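Local atomic coordinates of Hpr(Ser) kinase (Coxiella burnetii, PDB entry 3TQF), a protein that probably binds ATP and acts as a bifunctional kinase and phosphatase on a serine of the phosphocarrier protein HPr. Residues S33-C45 / I78-Q92. Numbering follows the deposited sequence.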
# COMPACT_ATOMS: atom_id res chain seq x y z
N SER A 33 6.28 -10.54 -2.16
CA SER A 33 7.71 -10.46 -2.44
C SER A 33 8.03 -9.15 -3.16
O SER A 33 8.88 -8.39 -2.72
CB SER A 33 8.19 -11.64 -3.28
OG SER A 33 8.22 -12.84 -2.52
N LEU A 34 7.31 -8.89 -4.25
CA LEU A 34 7.49 -7.66 -5.02
C LEU A 34 7.40 -6.43 -4.12
O LEU A 34 8.28 -5.57 -4.15
CB LEU A 34 6.45 -7.57 -6.15
CG LEU A 34 6.69 -6.48 -7.21
CD1 LEU A 34 7.99 -6.72 -7.96
CD2 LEU A 34 5.52 -6.41 -8.19
N ALA A 35 6.33 -6.34 -3.33
CA ALA A 35 6.13 -5.20 -2.43
C ALA A 35 7.28 -5.05 -1.44
O ALA A 35 7.75 -3.94 -1.19
CB ALA A 35 4.81 -5.34 -1.70
N LEU A 36 7.75 -6.17 -0.89
CA LEU A 36 8.91 -6.14 0.01
C LEU A 36 10.18 -5.67 -0.71
O LEU A 36 10.97 -4.93 -0.13
CB LEU A 36 9.12 -7.51 0.65
CG LEU A 36 8.08 -7.87 1.72
CD1 LEU A 36 8.13 -9.35 2.04
CD2 LEU A 36 8.27 -7.05 2.98
N ILE A 37 10.37 -6.09 -1.96
CA ILE A 37 11.50 -5.60 -2.77
C ILE A 37 11.41 -4.08 -2.92
O ILE A 37 12.42 -3.38 -2.85
CB ILE A 37 11.56 -6.24 -4.20
CG1 ILE A 37 11.64 -7.77 -4.15
CG2 ILE A 37 12.77 -5.70 -4.98
CD1 ILE A 37 12.70 -8.31 -3.23
N ASP A 38 10.19 -3.58 -3.13
CA ASP A 38 9.92 -2.16 -3.33
C ASP A 38 10.19 -1.35 -2.06
O ASP A 38 10.49 -0.16 -2.15
CB ASP A 38 8.47 -1.96 -3.78
CG ASP A 38 8.14 -0.52 -4.12
OD1 ASP A 38 8.81 0.06 -5.01
OD2 ASP A 38 7.21 0.04 -3.51
N ARG A 39 10.10 -1.99 -0.90
CA ARG A 39 10.45 -1.33 0.36
C ARG A 39 11.95 -1.38 0.67
O ARG A 39 12.37 -0.90 1.71
CB ARG A 39 9.69 -1.92 1.55
CG ARG A 39 8.24 -2.30 1.27
CD ARG A 39 7.23 -1.65 2.18
NE ARG A 39 7.75 -1.28 3.49
CZ ARG A 39 7.24 -0.30 4.23
NH1 ARG A 39 6.19 0.40 3.80
NH2 ARG A 39 7.78 -0.01 5.40
N GLY A 40 12.75 -1.96 -0.22
CA GLY A 40 14.20 -1.96 -0.08
C GLY A 40 14.80 -3.28 0.41
O GLY A 40 15.99 -3.34 0.71
N HIS A 41 13.98 -4.33 0.47
CA HIS A 41 14.44 -5.64 0.91
C HIS A 41 14.92 -6.42 -0.31
O HIS A 41 14.96 -5.88 -1.41
CB HIS A 41 13.33 -6.38 1.66
CG HIS A 41 12.79 -5.60 2.82
ND1 HIS A 41 13.59 -5.06 3.80
CD2 HIS A 41 11.52 -5.23 3.13
CE1 HIS A 41 12.85 -4.41 4.67
NE2 HIS A 41 11.59 -4.50 4.29
N GLN A 42 15.30 -7.68 -0.11
CA GLN A 42 15.97 -8.45 -1.16
C GLN A 42 15.32 -9.80 -1.41
O GLN A 42 14.80 -10.44 -0.49
CB GLN A 42 17.44 -8.66 -0.80
CG GLN A 42 18.26 -7.39 -0.76
CD GLN A 42 19.66 -7.63 -0.24
OE1 GLN A 42 19.85 -8.29 0.78
NE2 GLN A 42 20.65 -7.07 -0.92
N LEU A 43 15.38 -10.23 -2.66
CA LEU A 43 14.90 -11.54 -3.09
C LEU A 43 16.06 -12.53 -3.06
O LEU A 43 17.15 -12.22 -3.53
CB LEU A 43 14.34 -11.45 -4.51
CG LEU A 43 14.00 -12.75 -5.25
CD1 LEU A 43 12.90 -13.53 -4.54
CD2 LEU A 43 13.59 -12.43 -6.67
N VAL A 44 15.82 -13.72 -2.51
CA VAL A 44 16.73 -14.83 -2.70
C VAL A 44 16.13 -15.75 -3.76
O VAL A 44 16.79 -16.04 -4.76
CB VAL A 44 16.99 -15.61 -1.39
CG1 VAL A 44 18.11 -16.61 -1.60
CG2 VAL A 44 17.36 -14.65 -0.28
N CYS A 45 14.89 -16.17 -3.56
CA CYS A 45 14.23 -17.05 -4.54
C CYS A 45 12.71 -17.09 -4.43
O CYS A 45 12.14 -16.98 -3.35
CB CYS A 45 14.78 -18.46 -4.40
SG CYS A 45 14.70 -19.41 -5.93
N ILE A 78 9.06 -11.25 -14.02
CA ILE A 78 9.65 -9.98 -13.63
C ILE A 78 11.14 -10.17 -13.39
O ILE A 78 11.54 -10.82 -12.42
CB ILE A 78 9.01 -9.44 -12.32
CG1 ILE A 78 7.50 -9.26 -12.48
CG2 ILE A 78 9.65 -8.11 -11.92
CD1 ILE A 78 6.79 -8.90 -11.19
N ASP A 79 11.96 -9.60 -14.28
CA ASP A 79 13.41 -9.55 -14.08
C ASP A 79 13.69 -8.52 -12.99
O ASP A 79 13.86 -7.34 -13.28
CB ASP A 79 14.11 -9.17 -15.40
CG ASP A 79 15.63 -9.30 -15.33
OD1 ASP A 79 16.19 -9.38 -14.22
OD2 ASP A 79 16.26 -9.30 -16.41
N VAL A 80 13.72 -8.98 -11.74
CA VAL A 80 13.84 -8.08 -10.59
C VAL A 80 15.11 -7.21 -10.62
O VAL A 80 15.02 -6.02 -10.34
CB VAL A 80 13.75 -8.85 -9.24
CG1 VAL A 80 14.15 -7.96 -8.08
CG2 VAL A 80 12.34 -9.38 -9.04
N PRO A 81 16.27 -7.80 -10.96
CA PRO A 81 17.48 -6.99 -11.11
C PRO A 81 17.34 -5.84 -12.10
O PRO A 81 17.73 -4.72 -11.79
CB PRO A 81 18.51 -8.00 -11.62
CG PRO A 81 18.08 -9.28 -11.06
CD PRO A 81 16.58 -9.24 -10.96
N LYS A 82 16.79 -6.13 -13.27
CA LYS A 82 16.59 -5.10 -14.29
C LYS A 82 15.75 -3.94 -13.75
O LYS A 82 16.06 -2.78 -14.01
CB LYS A 82 15.92 -5.70 -15.53
CG LYS A 82 15.83 -4.75 -16.74
CD LYS A 82 16.92 -5.02 -17.77
CE LYS A 82 16.90 -3.97 -18.87
NZ LYS A 82 17.78 -4.33 -20.02
N LEU A 83 14.69 -4.26 -13.00
CA LEU A 83 13.72 -3.26 -12.56
C LEU A 83 14.04 -2.61 -11.21
O LEU A 83 13.63 -1.49 -10.96
CB LEU A 83 12.31 -3.87 -12.48
CG LEU A 83 11.59 -4.24 -13.79
CD1 LEU A 83 10.13 -4.50 -13.52
CD2 LEU A 83 11.74 -3.17 -14.85
N PHE A 84 14.76 -3.32 -10.34
CA PHE A 84 15.01 -2.83 -8.98
C PHE A 84 16.49 -2.74 -8.58
O PHE A 84 16.80 -2.38 -7.44
CB PHE A 84 14.24 -3.70 -7.98
CG PHE A 84 12.75 -3.65 -8.18
CD1 PHE A 84 11.98 -2.67 -7.58
CD2 PHE A 84 12.11 -4.59 -8.99
CE1 PHE A 84 10.60 -2.61 -7.77
CE2 PHE A 84 10.74 -4.54 -9.19
CZ PHE A 84 9.98 -3.55 -8.58
N GLY A 85 17.40 -3.06 -9.51
CA GLY A 85 18.83 -2.94 -9.26
C GLY A 85 19.50 -4.26 -8.90
O GLY A 85 18.83 -5.20 -8.46
N LEU A 86 20.82 -4.32 -9.07
CA LEU A 86 21.59 -5.53 -8.79
C LEU A 86 21.54 -5.90 -7.31
O LEU A 86 21.48 -7.08 -6.97
CB LEU A 86 23.05 -5.36 -9.23
CG LEU A 86 23.40 -5.46 -10.73
CD1 LEU A 86 22.99 -6.82 -11.29
CD2 LEU A 86 22.79 -4.33 -11.54
N ASP A 87 21.53 -4.89 -6.44
CA ASP A 87 21.48 -5.11 -4.98
C ASP A 87 20.11 -5.59 -4.47
O ASP A 87 19.97 -5.87 -3.28
CB ASP A 87 21.89 -3.84 -4.23
CG ASP A 87 23.30 -3.36 -4.59
OD1 ASP A 87 24.05 -4.11 -5.27
OD2 ASP A 87 23.66 -2.23 -4.19
N ALA A 88 19.12 -5.69 -5.35
CA ALA A 88 17.78 -6.17 -4.98
C ALA A 88 17.68 -7.69 -4.91
O ALA A 88 16.68 -8.23 -4.42
CB ALA A 88 16.74 -5.63 -5.96
N VAL A 89 18.70 -8.39 -5.41
CA VAL A 89 18.74 -9.85 -5.36
C VAL A 89 20.04 -10.34 -4.73
O VAL A 89 21.10 -9.72 -4.87
CB VAL A 89 18.63 -10.46 -6.78
CG1 VAL A 89 18.54 -11.98 -6.70
CG2 VAL A 89 17.42 -9.90 -7.51
N VAL A 90 19.95 -11.47 -4.03
CA VAL A 90 21.09 -12.10 -3.37
C VAL A 90 21.09 -13.59 -3.70
O VAL A 90 20.02 -14.19 -3.80
CB VAL A 90 21.02 -11.86 -1.84
CG1 VAL A 90 21.29 -13.13 -1.06
CG2 VAL A 90 21.97 -10.74 -1.42
N ASN A 91 22.27 -14.17 -3.88
CA ASN A 91 22.36 -15.58 -4.30
C ASN A 91 22.17 -16.59 -3.17
O ASN A 91 21.75 -17.72 -3.41
CB ASN A 91 23.64 -15.86 -5.10
CG ASN A 91 24.91 -15.71 -4.28
OD1 ASN A 91 24.89 -15.24 -3.14
ND2 ASN A 91 26.04 -16.12 -4.86
N GLN A 92 22.48 -16.19 -1.94
CA GLN A 92 22.22 -17.03 -0.77
C GLN A 92 22.16 -16.23 0.53
O GLN A 92 22.57 -15.08 0.58
CB GLN A 92 23.27 -18.15 -0.65
CG GLN A 92 24.71 -17.67 -0.63
CD GLN A 92 25.68 -18.77 -0.23
OE1 GLN A 92 25.98 -19.67 -1.02
NE2 GLN A 92 26.18 -18.70 0.99
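Leu43 and Val89 form a single parallel beta bridge within the HPr kinase C-terminal domain. Leu43 N donates to Ala88 O at 3.0 Å, and Leu43 O accepts from Val90 N at 2.9 Å. Strand 42-45 pairs with strand 10-14 as well, so residues 88-90 extend that pairing on the far side of the strand.

Gln42 adds a side-chain bond beside the bridge. Its CB lies near Ala88 O, and CG passes Asp87 O. CG is anti to the carbonyl carbon (chi1 -66°) and the chain then runs extended, which brings the amide alongside residues 87-90. At the tip, NE2 donates to Asp87 O at 2.7 Å, with a nearly straight N-H...O angle of 170°. That oxygen lies close to the Gln42 amide plane. The methyl CG2 of Val90 lies against the amide, about equally far from OE1 and NE2, in van der Waals contact.

Much of the remaining contact is apolar packing, centred on helix 29-38, whose first turn probably belongs to a P-loop, and helix 80-84. The short segments 33-38 and 80-84 cross at -39°. Ile37 CG2 sits over one face of the Phe84 ring, a CH-pi contact 4.2 Å from the ring centroid. The same methyl touches Val80 CG1. Leu34 CD1 reaches Phe84 CE2 obliquely at 3.7 Å. Three neighbours join from outside the helices: Ala88 CB meets Ile37 CG2, Ile78 CD1 meets Leu34 CD1, and Leu43 CD2 meets Val80 CG2.

Asp38 lies at the subunit interface, where its OD2 forms a salt bridge with Arg39 of the second subunit. Thr147 of that subunit packs on Leu34 and Ile78. Within the chain, Asp38 OD1 lies at the edge of the Phe84 ring, near its plane, 4.2 Å from CE1.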